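Local coordinates for Crh-like protein 5 (PDB 6IBU) that cleaves chitin and transfers the released chain to 1,6-beta-glucan or to other chitin, cross-linking the polysaccharides of the fungal cell wall and septa, at residues S30-W35 with P60-D65; A24-A29 with M214-V219; S87-E92 with M179-G184; K72-M77 with S218-N223. All blocks are in the same frame, centred on the assembly; numbering follows the deposited sequence.

Interaction 1. Residues S30-W35 with P60-D65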
loop_
_atom_site.group_PDB
_atom_site.type_symbol
_atom_site.label_atom_id
_atom_site.label_comp_id
_atom_site.label_asym_id
_atom_site.label_seq_id
_atom_site.Cartn_x
_atom_site.Cartn_y
_atom_site.Cartn_z
ATOM N N SER A 30 10.371 -9.439 -16.577
ATOM C CA SER A 30 10.333 -8.041 -17.081
ATOM C C SER A 30 9.563 -7.116 -16.129
ATOM O O SER A 30 10.037 -6.003 -15.889
ATOM C CB SER A 30 9.721 -7.987 -18.468
ATOM N N ALA A 31 8.410 -7.557 -15.628
ATOM C CA ALA A 31 7.408 -6.754 -14.887
ATOM C C ALA A 31 8.019 -5.877 -13.780
ATOM O O ALA A 31 7.335 -4.917 -13.408
ATOM C CB ALA A 31 6.351 -7.673 -14.325
ATOM N N LEU A 32 9.248 -6.112 -13.308
ATOM C CA LEU A 32 9.814 -5.256 -12.232
ATOM C C LEU A 32 10.554 -4.031 -12.770
ATOM O O LEU A 32 11.222 -3.378 -11.962
ATOM C CB LEU A 32 10.720 -6.097 -11.339
ATOM C CG LEU A 32 9.985 -7.199 -10.593
ATOM C CD1 LEU A 32 10.812 -7.692 -9.416
ATOM C CD2 LEU A 32 8.605 -6.730 -10.143
ATOM N N ASP A 33 10.382 -3.697 -14.050
ATOM C CA ASP A 33 11.055 -2.573 -14.743
ATOM C C ASP A 33 10.886 -1.245 -14.003
ATOM O O ASP A 33 11.896 -0.591 -13.773
ATOM C CB ASP A 33 10.536 -2.449 -16.171
ATOM C CG ASP A 33 11.255 -3.408 -17.104
ATOM O OD1 ASP A 33 12.252 -4.046 -16.650
ATOM O OD2 ASP A 33 10.822 -3.520 -18.274
ATOM N N GLN A 34 9.664 -0.848 -13.666
ATOM C CA GLN A 34 9.400 0.507 -13.111
ATOM C C GLN A 34 9.242 0.402 -11.593
ATOM O O GLN A 34 8.538 1.237 -11.022
ATOM C CB GLN A 34 8.220 1.112 -13.862
ATOM C CG GLN A 34 8.523 1.233 -15.350
ATOM C CD GLN A 34 7.457 1.935 -16.156
ATOM O OE1 GLN A 34 6.876 1.358 -17.084
ATOM N NE2 GLN A 34 7.200 3.195 -15.822
ATOM N N TRP A 35 9.856 -0.623 -10.988
ATOM C CA TRP A 35 9.811 -0.896 -9.528
ATOM C C TRP A 35 11.228 -0.944 -8.953
ATOM O O TRP A 35 12.163 -1.297 -9.691
ATOM C CB TRP A 35 9.089 -2.214 -9.248
ATOM C CG TRP A 35 7.649 -2.262 -9.649
ATOM C CD1 TRP A 35 7.146 -2.457 -10.899
ATOM C CD2 TRP A 35 6.513 -2.182 -8.770
ATOM N NE1 TRP A 35 5.780 -2.486 -10.860
ATOM C CE2 TRP A 35 5.363 -2.312 -9.571
ATOM C CE3 TRP A 35 6.353 -1.991 -7.397
ATOM C CZ2 TRP A 35 4.078 -2.246 -9.049
ATOM C CZ3 TRP A 35 5.085 -1.944 -6.871
ATOM C CH2 TRP A 35 3.965 -2.065 -7.691
ATOM N N PRO A 60 10.531 -8.284 2.571
ATOM C CA PRO A 60 10.603 -8.041 1.136
ATOM C C PRO A 60 9.546 -7.022 0.684
ATOM O O PRO A 60 8.406 -7.146 1.055
ATOM C CB PRO A 60 10.331 -9.415 0.508
ATOM C CG PRO A 60 9.618 -10.180 1.607
ATOM C CD PRO A 60 10.237 -9.679 2.896
ATOM N N THR A 61 9.978 -6.029 -0.087
ATOM C CA THR A 61 9.143 -4.886 -0.516
ATOM C C THR A 61 9.491 -4.482 -1.943
ATOM O O THR A 61 10.663 -4.551 -2.297
ATOM C CB THR A 61 9.353 -3.675 0.398
ATOM O OG1 THR A 61 9.362 -4.115 1.751
ATOM C CG2 THR A 61 8.261 -2.648 0.241
ATOM N N ILE A 62 8.498 -4.042 -2.708
ATOM C CA ILE A 62 8.722 -3.333 -3.992
ATOM C C ILE A 62 7.940 -2.025 -3.943
ATOM O O ILE A 62 6.834 -2.015 -3.391
ATOM C CB ILE A 62 8.351 -4.210 -5.203
ATOM C CG1 ILE A 62 6.877 -4.613 -5.221
ATOM C CG2 ILE A 62 9.257 -5.433 -5.278
ATOM C CD1 ILE A 62 6.463 -5.233 -6.543
ATOM N N ASP A 63 8.555 -0.946 -4.429
ATOM C CA ASP A 63 7.940 0.388 -4.621
ATOM C C ASP A 63 7.934 0.710 -6.115
ATOM O O ASP A 63 8.935 0.393 -6.789
ATOM C CB ASP A 63 8.772 1.484 -3.968
ATOM C CG ASP A 63 8.730 1.503 -2.463
ATOM O OD1 ASP A 63 7.811 0.886 -1.907
ATOM O OD2 ASP A 63 9.609 2.163 -1.868
ATOM N N THR A 64 6.883 1.354 -6.611
ATOM C CA THR A 64 6.877 1.959 -7.962
ATOM C C THR A 64 7.921 3.076 -7.971
ATOM O O THR A 64 8.057 3.783 -6.973
ATOM C CB THR A 64 5.485 2.451 -8.376
ATOM O OG1 THR A 64 4.959 3.353 -7.404
ATOM C CG2 THR A 64 4.514 1.315 -8.586
ATOM N N ASP A 65 8.668 3.184 -9.057
ATOM C CA ASP A 65 9.618 4.302 -9.295
ATOM C C ASP A 65 8.821 5.607 -9.367
ATOM O O ASP A 65 9.302 6.612 -8.855
ATOM C CB ASP A 65 10.397 4.116 -10.599
ATOM C CG ASP A 65 11.457 3.038 -10.566
ATOM O OD1 ASP A 65 11.838 2.586 -9.452
ATOM O OD2 ASP A 65 11.882 2.640 -11.665
#
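The indole of Trp35 is sandwiched between two methyl groups of strand 61-64. CG2 of Thr64 sits almost squarely over one face, 3.5 Å from the centroid of the six-membered ring and 11° off its normal. CD1 of Ile62 lies over the opposite face, displaced toward the rim, with its closest approach at Trp35 CE3 (3.4 Å). With CG turned beside its own backbone N (chi1 -63°), the Trp35 ring folds back to the strand although its CB sets off away from it. Leu181 and Leu183 also touch the indole, and NE1 is hydrogen-bonded to the hydroxyl of Tyr22. This is the tight half of the contact. Next to Thr64, Asp63 turns its carboxylate the other way, to Arg182.

Toward solvent the packing thins. Leu32 adds little more than a 4.4 Å approach of CD2 to Ile62 CD1, and the amide end of Gln34 leads away. Here the backbone does the joining: Asp65 N donates to Gln34 O at 2.8 Å, nearly straight at 177° but tilted from the carbonyl plane. The type I turn from Leu32 to Trp35 delivers the chain to this point, where Trp35 and Thr64 form an antiparallel non-hydrogen-bonded pair. Dispersion and CH-pi contacts thus hold the indole, while a single backbone hydrogen bond ties down the rim.

Interaction 2. Residues A24-A29 with M214-V219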
loop_
_atom_site.group_PDB
_atom_site.type_symbol
_atom_site.label_atom_id
_atom_site.label_comp_id
_atom_site.label_asym_id
_atom_site.label_seq_id
_atom_site.Cartn_x
_atom_site.Cartn_y
_atom_site.Cartn_z
ATOM N N ALA A 24 1.098 -4.292 -15.031
ATOM C CA ALA A 24 2.189 -5.278 -14.889
ATOM C C ALA A 24 1.517 -6.622 -14.635
ATOM O O ALA A 24 0.742 -6.708 -13.691
ATOM C CB ALA A 24 3.108 -4.873 -13.769
ATOM N N ASP A 25 1.709 -7.579 -15.532
ATOM C CA ASP A 25 1.487 -9.017 -15.271
ATOM C C ASP A 25 2.786 -9.531 -14.634
ATOM O O ASP A 25 3.820 -9.474 -15.272
ATOM C CB ASP A 25 1.078 -9.708 -16.574
ATOM C CG ASP A 25 0.549 -11.132 -16.401
ATOM O OD1 ASP A 25 0.558 -11.631 -15.253
ATOM O OD2 ASP A 25 0.144 -11.748 -17.424
ATOM N N PHE A 26 2.774 -9.913 -13.365
ATOM C CA PHE A 26 4.009 -10.400 -12.701
ATOM C C PHE A 26 4.321 -11.855 -13.069
ATOM O O PHE A 26 5.194 -12.403 -12.428
ATOM C CB PHE A 26 3.935 -10.203 -11.189
ATOM C CG PHE A 26 4.139 -8.775 -10.766
ATOM C CD1 PHE A 26 5.299 -8.100 -11.097
ATOM C CD2 PHE A 26 3.169 -8.098 -10.049
ATOM C CE1 PHE A 26 5.482 -6.779 -10.721
ATOM C CE2 PHE A 26 3.374 -6.785 -9.653
ATOM C CZ PHE A 26 4.526 -6.125 -9.997
ATOM N N THR A 27 3.735 -12.448 -14.093
ATOM C CA THR A 27 4.238 -13.737 -14.642
ATOM C C THR A 27 5.679 -13.580 -15.161
ATOM O O THR A 27 6.482 -14.524 -15.023
ATOM C CB THR A 27 3.344 -14.235 -15.777
ATOM O OG1 THR A 27 4.051 -15.313 -16.383
ATOM C CG2 THR A 27 3.050 -13.188 -16.825
ATOM N N SER A 28 6.003 -12.419 -15.717
ATOM C CA SER A 28 7.257 -12.186 -16.477
ATOM C C SER A 28 8.357 -11.631 -15.571
ATOM O O SER A 28 8.037 -10.917 -14.617
ATOM C CB SER A 28 6.990 -11.279 -17.624
ATOM O OG SER A 28 5.737 -11.606 -18.206
ATOM N N ALA A 29 9.615 -11.933 -15.884
ATOM C CA ALA A 29 10.802 -11.390 -15.181
ATOM C C ALA A 29 10.863 -9.878 -15.409
ATOM O O ALA A 29 11.335 -9.165 -14.504
ATOM C CB ALA A 29 12.058 -12.069 -15.670
ATOM N N MET A 214 3.491 -14.110 0.522
ATOM C CA MET A 214 2.418 -13.321 -0.136
ATOM C C MET A 214 2.722 -13.329 -1.640
ATOM O O MET A 214 3.896 -13.261 -2.010
ATOM C CB MET A 214 2.402 -11.903 0.451
ATOM C CG MET A 214 1.981 -10.789 -0.506
ATOM S SD MET A 214 2.283 -9.148 0.264
ATOM C CE MET A 214 1.931 -8.088 -1.128
ATOM N N TYR A 215 1.709 -13.462 -2.474
ATOM C CA TYR A 215 1.875 -13.435 -3.952
ATOM C C TYR A 215 1.089 -12.274 -4.541
ATOM O O TYR A 215 -0.100 -12.121 -4.251
ATOM C CB TYR A 215 1.401 -14.742 -4.583
ATOM C CG TYR A 215 2.178 -15.948 -4.131
ATOM C CD1 TYR A 215 1.804 -16.642 -2.991
ATOM C CD2 TYR A 215 3.254 -16.432 -4.874
ATOM C CE1 TYR A 215 2.491 -17.771 -2.579
ATOM C CE2 TYR A 215 3.950 -17.566 -4.477
ATOM C CZ TYR A 215 3.561 -18.233 -3.325
ATOM O OH TYR A 215 4.229 -19.333 -2.886
ATOM N N VAL A 216 1.744 -11.505 -5.392
ATOM C CA VAL A 216 1.068 -10.454 -6.205
ATOM C C VAL A 216 1.177 -10.862 -7.672
ATOM O O VAL A 216 2.278 -10.885 -8.190
ATOM C CB VAL A 216 1.671 -9.066 -5.920
ATOM C CG1 VAL A 216 1.143 -8.040 -6.918
ATOM C CG2 VAL A 216 1.405 -8.641 -4.477
ATOM N N LYS A 217 0.083 -11.206 -8.326
ATOM C CA LYS A 217 0.229 -11.648 -9.730
ATOM C C LYS A 217 0.068 -10.464 -10.677
ATOM O O LYS A 217 0.714 -10.515 -11.726
ATOM C CB LYS A 217 -0.535 -12.921 -10.099
ATOM C CG LYS A 217 -2.009 -13.021 -9.814
ATOM C CD LYS A 217 -2.422 -14.498 -9.818
ATOM C CE LYS A 217 -3.640 -14.791 -10.685
ATOM N NZ LYS A 217 -3.651 -16.197 -11.161
ATOM N N SER A 218 -0.651 -9.405 -10.327
ATOM C CA SER A 218 -0.789 -8.249 -11.247
ATOM C C SER A 218 -1.043 -6.937 -10.508
ATOM O O SER A 218 -1.546 -6.952 -9.362
ATOM C CB SER A 218 -1.831 -8.505 -12.318
ATOM O OG SER A 218 -3.146 -8.396 -11.812
ATOM N N VAL A 219 -0.669 -5.847 -11.178
ATOM C CA VAL A 219 -0.907 -4.457 -10.718
ATOM C C VAL A 219 -1.473 -3.636 -11.874
ATOM O O VAL A 219 -0.902 -3.675 -12.957
ATOM C CB VAL A 219 0.376 -3.849 -10.149
ATOM C CG1 VAL A 219 0.272 -2.340 -10.004
ATOM C CG2 VAL A 219 0.707 -4.503 -8.826
#
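Ala24 and Val219 form an antiparallel hydrogen-bonded pair, Ala24 N reaching Val219 O at 2.9 Å and Val219 N reaching Ala24 O at 3.0 Å, and one further bond, Phe26 N to Lys217 O at 2.7 Å, carries the pairing just past the end of strand 21-25. Beyond Phe26 the 24-29 segment leaves the sheet, and the side chain of Phe26 is directed at the neighbouring strand. Its CB rests against the carbonyl oxygens of Lys217 and Val216. From there the ring runs alongside Val216, CD2 lying 3.7 Å from Val216 CG1, while its CE2 corner meets CG2 of Val219 edge-on at 3.6 Å. The methyl of Ala24 stands over one ring face, toward the rim, and Ala31, Leu32 and Ala49 also touch Phe26, which is buried.

On the other surface, Asp25 and Ser218 make a non-hydrogen-bonded pair. Asp25 OD1 turns back to accept a weak bond from Thr27 N where the strand gives way to the loop. Val216 and Val219 meanwhile face Leu183 of the second sheet. A strand built into one sheet, with apolar side chains turned toward a second, is characteristic of the beta-sandwich (jelly roll) of glycoside hydrolase family 16.

Interaction 3. Residues S87-E92 with M179-G184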
loop_
_atom_site.group_PDB
_atom_site.type_symbol
_atom_site.label_atom_id
_atom_site.label_comp_id
_atom_site.label_asym_id
_atom_site.label_seq_id
_atom_site.Cartn_x
_atom_site.Cartn_y
_atom_site.Cartn_z
ATOM N N SER A 87 0.681 -8.996 5.235
ATOM C CA SER A 87 0.732 -8.732 3.778
ATOM C C SER A 87 0.152 -7.335 3.520
ATOM O O SER A 87 -1.025 -7.144 3.821
ATOM C CB SER A 87 -0.055 -9.776 3.051
ATOM O OG SER A 87 0.459 -11.080 3.266
ATOM N N SER A 88 0.950 -6.393 3.023
ATOM C CA SER A 88 0.619 -4.942 2.929
ATOM C C SER A 88 0.528 -4.460 1.476
ATOM O O SER A 88 1.506 -4.643 0.715
ATOM C CB SER A 88 1.662 -4.129 3.639
ATOM O OG SER A 88 1.745 -4.504 5.007
ATOM N N ILE A 89 -0.560 -3.787 1.114
ATOM C CA ILE A 89 -0.661 -2.950 -0.120
ATOM C C ILE A 89 -0.759 -1.488 0.319
ATOM O O ILE A 89 -1.713 -1.154 0.991
ATOM C CB ILE A 89 -1.863 -3.383 -0.975
ATOM C CG1 ILE A 89 -1.786 -4.856 -1.372
ATOM C CG2 ILE A 89 -2.021 -2.485 -2.186
ATOM C CD1 ILE A 89 -3.119 -5.435 -1.741
ATOM N N VAL A 90 0.224 -0.656 0.008
ATOM C CA VAL A 90 0.266 0.737 0.529
ATOM C C VAL A 90 0.340 1.744 -0.616
ATOM O O VAL A 90 1.300 1.684 -1.369
ATOM C CB VAL A 90 1.460 0.930 1.467
ATOM C CG1 VAL A 90 1.563 2.387 1.911
ATOM C CG2 VAL A 90 1.370 -0.002 2.652
ATOM N N LEU A 91 -0.549 2.725 -0.631
ATOM C CA LEU A 91 -0.322 3.977 -1.382
ATOM C C LEU A 91 0.224 4.982 -0.387
ATOM O O LEU A 91 -0.380 5.126 0.681
ATOM C CB LEU A 91 -1.625 4.453 -2.006
ATOM C CG LEU A 91 -2.187 3.524 -3.060
ATOM C CD1 LEU A 91 -3.485 4.080 -3.625
ATOM C CD2 LEU A 91 -1.162 3.301 -4.153
ATOM N N GLU A 92 1.360 5.602 -0.697
ATOM C CA GLU A 92 2.017 6.511 0.264
ATOM C C GLU A 92 2.610 7.701 -0.477
ATOM O O GLU A 92 3.301 7.491 -1.490
ATOM C CB GLU A 92 3.091 5.781 1.067
ATOM C CG GLU A 92 3.725 6.656 2.129
ATOM C CD GLU A 92 4.643 5.911 3.084
ATOM O OE1 GLU A 92 5.644 5.332 2.592
ATOM O OE2 GLU A 92 4.332 5.870 4.312
ATOM N N MET A 179 1.147 9.797 -4.764
ATOM C CA MET A 179 1.480 8.610 -3.965
ATOM C C MET A 179 2.129 7.558 -4.843
ATOM O O MET A 179 1.822 7.492 -6.016
ATOM C CB MET A 179 0.227 8.032 -3.305
ATOM C CG MET A 179 -0.219 8.877 -2.145
ATOM S SD MET A 179 -1.451 8.109 -1.102
ATOM C CE MET A 179 -2.836 7.996 -2.225
ATOM N N ARG A 180 2.985 6.751 -4.237
ATOM C CA ARG A 180 3.556 5.584 -4.925
ATOM C C ARG A 180 2.934 4.332 -4.314
ATOM O O ARG A 180 2.292 4.415 -3.267
ATOM C CB ARG A 180 5.077 5.670 -4.896
ATOM C CG ARG A 180 5.715 5.432 -3.545
ATOM C CD ARG A 180 7.027 4.739 -3.782
ATOM N NE ARG A 180 8.124 5.658 -3.562
ATOM C CZ ARG A 180 9.234 5.749 -4.291
ATOM N NH1 ARG A 180 9.455 4.958 -5.331
ATOM N NH2 ARG A 180 10.135 6.654 -3.957
ATOM N N LEU A 181 3.017 3.223 -5.032
ATOM C CA LEU A 181 2.464 1.938 -4.568
ATOM C C LEU A 181 3.609 1.122 -3.969
ATOM O O LEU A 181 4.632 0.962 -4.629
ATOM C CB LEU A 181 1.796 1.276 -5.773
ATOM C CG LEU A 181 1.224 -0.117 -5.560
ATOM C CD1 LEU A 181 0.140 -0.126 -4.488
ATOM C CD2 LEU A 181 0.691 -0.637 -6.888
ATOM N N ARG A 182 3.449 0.660 -2.732
ATOM C CA ARG A 182 4.425 -0.221 -2.042
ATOM C C ARG A 182 3.742 -1.574 -1.840
ATOM O O ARG A 182 2.584 -1.610 -1.387
ATOM C CB ARG A 182 4.890 0.399 -0.721
ATOM C CG ARG A 182 5.018 1.921 -0.793
ATOM C CD ARG A 182 5.907 2.615 0.234
ATOM N NE ARG A 182 7.099 1.828 0.534
ATOM C CZ ARG A 182 7.776 1.876 1.673
ATOM N NH1 ARG A 182 7.393 2.687 2.646
ATOM N NH2 ARG A 182 8.833 1.099 1.836
ATOM N N LEU A 183 4.387 -2.664 -2.216
ATOM C CA LEU A 183 3.864 -4.015 -1.918
ATOM C C LEU A 183 4.886 -4.704 -1.032
ATOM O O LEU A 183 6.080 -4.621 -1.338
ATOM C CB LEU A 183 3.667 -4.783 -3.216
ATOM C CG LEU A 183 2.656 -4.175 -4.171
ATOM C CD1 LEU A 183 2.748 -4.840 -5.528
ATOM C CD2 LEU A 183 1.258 -4.305 -3.589
ATOM N N GLY A 184 4.422 -5.424 -0.020
ATOM C CA GLY A 184 5.366 -6.158 0.832
ATOM C C GLY A 184 4.703 -7.016 1.874
ATOM O O GLY A 184 3.525 -6.817 2.197
#
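Arg182, a chitin-binding residue, reaches along its antiparallel partner strand to Glu92 near the middle of the family 16 beta-sandwich. Strands 87-92 and 179-184 are neighbours in the sheet that carries the substrate site, paired from Ser88-Gly184 to Glu92-Arg180 by six backbone hydrogen bonds; Arg182 N to Val90 O is one of the shortest, at 2.7 Å. CB of Arg182 lies 4.1 Å from Val90 CB, its cross-strand partner, and CG stays close to the Val90 carbonyl oxygen. CD then passes 3.6 Å from Glu92 OE1. NE turns to a different acid, Asp63 on the adjoining strand, in a salt bridge. A bend at chi3 (37°) accompanies the turn of the guanidinium that carries NH1 to Glu92 OE1. Two carboxylates on different strands therefore fix the group, which probably helps to hold it in place for chitin.

The same face bears Ser88, whose OG bonds to Glu102, the probable proton donor, and to Trp186, both chitin-binding residues. On the other face the side chains enter the core between the sheets. Ile89 lies alongside Leu181 and Leu183, and Leu91 crosses Leu181, with Val75, Val219 and Ile221 of the second sheet packed against this layer. Met179 closes the end of the pairing, CE touching Leu91 CB. At the tip of Arg182, the NH1 bond to Glu92 OE1 is 3.2 Å long and comes from the syn side of a carboxylate whose plane is turned 31° from the guanidinium.

Interaction 4. Residues K72-M77 with S218-N223; sequences KAEVVM and SVRIEN
Lys72 and Glu222 reach the same surface through different first torsions: CG of Lys72 is anti to its backbone N (chi1 -163°), whereas CG of Glu222 lies beside its own N (chi1 -63°). The two side chains therefore run alongside each other, Lys72 CB 3.8 Å from Glu222 CB and Lys72 CD close to the carboxylate carbon of Glu222. The ammonium and carboxylate remain beyond salt-bridge range. Glu222 OE2 is instead gripped side-on by Arg220, which is extended as far as NE; NE and NH2 both donate to this one oxygen at 3.1 Å, with the oxygen in the guanidinium plane. Lys72 NZ has a long salt bridge to Glu74 OE1, an atom also bonded to Thr143.

Five backbone bonds join these antiparallel strands, whose axes come within 4.7 Å. On the inner surface Ala73, Val75, Val219 and Ile221 point toward Leu91, Ile89, Leu183 and Leu181 of the facing sheet, while Val76 CG2 meets Ser218 OG on the outer one. The pairing thus separates an apolar layer, buried in the sandwich, from a row of acids and bases, where the charges probably balance one another largely along each strand and the cross-strand contact is mainly aliphatic.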
loop_
_atom_site.group_PDB
_atom_site.type_symbol
_atom_site.label_atom_id
_atom_site.label_comp_id
_atom_site.label_asym_id
_atom_site.label_seq_id
_atom_site.Cartn_x
_atom_site.Cartn_y
_atom_site.Cartn_z
ATOM N N LYS A 72 -6.456 5.271 -9.553
ATOM C CA LYS A 72 -6.834 3.895 -9.157
ATOM C C LYS A 72 -5.580 3.047 -8.955
ATOM O O LYS A 72 -4.662 3.123 -9.784
ATOM C CB LYS A 72 -7.717 3.307 -10.249
ATOM C CG LYS A 72 -8.506 2.083 -9.828
ATOM C CD LYS A 72 -9.106 1.353 -10.996
ATOM C CE LYS A 72 -10.533 0.919 -10.750
ATOM N NZ LYS A 72 -11.018 0.074 -11.861
ATOM N N ALA A 73 -5.563 2.236 -7.901
ATOM C CA ALA A 73 -4.558 1.171 -7.716
ATOM C C ALA A 73 -5.315 -0.143 -7.500
ATOM O O ALA A 73 -6.146 -0.225 -6.590
ATOM C CB ALA A 73 -3.621 1.539 -6.591
ATOM N N GLU A 74 -5.073 -1.120 -8.362
ATOM C CA GLU A 74 -5.731 -2.441 -8.312
ATOM C C GLU A 74 -4.633 -3.508 -8.217
ATOM O O GLU A 74 -3.742 -3.539 -9.080
ATOM C CB GLU A 74 -6.622 -2.562 -9.540
ATOM C CG GLU A 74 -7.487 -3.805 -9.564
ATOM C CD GLU A 74 -8.641 -3.679 -10.543
ATOM O OE1 GLU A 74 -9.648 -3.027 -10.169
ATOM O OE2 GLU A 74 -8.527 -4.214 -11.692
ATOM N N VAL A 75 -4.681 -4.352 -7.193
ATOM C CA VAL A 75 -3.623 -5.362 -6.956
ATOM C C VAL A 75 -4.291 -6.725 -6.837
ATOM O O VAL A 75 -5.234 -6.854 -6.074
ATOM C CB VAL A 75 -2.786 -5.023 -5.719
ATOM C CG1 VAL A 75 -1.674 -6.037 -5.530
ATOM C CG2 VAL A 75 -2.225 -3.614 -5.804
ATOM N N VAL A 76 -3.842 -7.704 -7.608
ATOM C CA VAL A 76 -4.311 -9.113 -7.439
ATOM C C VAL A 76 -3.284 -9.811 -6.507
ATOM O O VAL A 76 -2.131 -9.814 -6.928
ATOM C CB VAL A 76 -4.489 -9.766 -8.824
ATOM C CG1 VAL A 76 -4.838 -11.240 -8.736
ATOM C CG2 VAL A 76 -5.536 -9.023 -9.641
ATOM N N MET A 77 -3.638 -10.246 -5.250
ATOM C CA MET A 77 -2.783 -10.713 -4.116
ATOM C C MET A 77 -3.490 -11.887 -3.440
ATOM O O MET A 77 -4.755 -12.087 -3.513
ATOM C CB MET A 77 -2.486 -9.624 -3.064
ATOM C CG MET A 77 -1.897 -10.165 -1.777
ATOM S SD MET A 77 -1.519 -8.866 -0.709
ATOM C CE MET A 77 -3.146 -8.392 -0.135
ATOM N N SER A 218 -0.651 -9.405 -10.327
ATOM C CA SER A 218 -0.789 -8.249 -11.247
ATOM C C SER A 218 -1.043 -6.937 -10.508
ATOM O O SER A 218 -1.546 -6.952 -9.362
ATOM C CB SER A 218 -1.831 -8.505 -12.318
ATOM O OG SER A 218 -3.146 -8.396 -11.812
ATOM N N VAL A 219 -0.669 -5.847 -11.178
ATOM C CA VAL A 219 -0.907 -4.457 -10.718
ATOM C C VAL A 219 -1.473 -3.636 -11.874
ATOM O O VAL A 219 -0.902 -3.675 -12.957
ATOM C CB VAL A 219 0.376 -3.849 -10.149
ATOM C CG1 VAL A 219 0.272 -2.340 -10.004
ATOM C CG2 VAL A 219 0.707 -4.503 -8.826
ATOM N N ARG A 220 -2.558 -2.908 -11.621
ATOM C CA ARG A 220 -3.087 -1.881 -12.543
ATOM C C ARG A 220 -3.107 -0.540 -11.815
ATOM O O ARG A 220 -3.758 -0.451 -10.770
ATOM C CB ARG A 220 -4.476 -2.275 -13.031
ATOM C CG ARG A 220 -5.075 -1.277 -14.006
ATOM C CD ARG A 220 -6.522 -1.588 -14.299
ATOM N NE ARG A 220 -7.062 -0.607 -15.237
ATOM C CZ ARG A 220 -6.867 -0.622 -16.554
ATOM N NH1 ARG A 220 -6.149 -1.580 -17.123
ATOM N NH2 ARG A 220 -7.418 0.316 -17.307
ATOM N N ILE A 221 -2.405 0.462 -12.335
ATOM C CA ILE A 221 -2.537 1.859 -11.842
ATOM C C ILE A 221 -3.121 2.726 -12.954
ATOM O O ILE A 221 -2.623 2.683 -14.099
ATOM C CB ILE A 221 -1.200 2.399 -11.319
ATOM C CG1 ILE A 221 -0.784 1.653 -10.048
ATOM C CG2 ILE A 221 -1.294 3.904 -11.107
ATOM C CD1 ILE A 221 0.604 1.983 -9.568
ATOM N N GLU A 222 -4.146 3.493 -12.612
ATOM C CA GLU A 222 -4.711 4.556 -13.480
ATOM C C GLU A 222 -4.344 5.894 -12.863
ATOM O O GLU A 222 -4.598 6.068 -11.677
ATOM C CB GLU A 222 -6.217 4.423 -13.576
ATOM C CG GLU A 222 -6.641 3.135 -14.231
ATOM C CD GLU A 222 -8.140 3.025 -14.416
ATOM O OE1 GLU A 222 -8.864 3.928 -13.912
ATOM O OE2 GLU A 222 -8.581 2.048 -15.068
ATOM N N ASN A 223 -3.646 6.731 -13.611
ATOM C CA ASN A 223 -3.201 8.052 -13.125
ATOM C C ASN A 223 -4.198 9.072 -13.677
ATOM O O ASN A 223 -4.237 9.249 -14.909
ATOM C CB ASN A 223 -1.760 8.338 -13.522
ATOM C CG ASN A 223 -1.231 9.604 -12.886
ATOM O OD1 ASN A 223 -1.969 10.314 -12.202
ATOM N ND2 ASN A 223 0.049 9.881 -13.095
#

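The four contacts span both sheets of one beta-sandwich. Interactions 2 and 4 share Ser218 and Val219 on strand 212-223, which pairs with 21-25 and with 71-78; their centres are 11 Å apart. Interactions 1 and 3 belong to the facing seven-stranded sheet, where 61-64 adjoins 179-187, and Asp63 to Arg182 links them. Leu181 is one of the residues through which the sheets meet, touching Val219 and Ile221; Ile89 on Val75 and Leu183 on Val216 are others. Along the chain, segments 24-29 and 214-219 bracket interactions 1 and 3, and the 72-77 with 218-223 pairing also encloses interaction 3. Early and late strands thus combine into the sheet backing the chitin-binding layer.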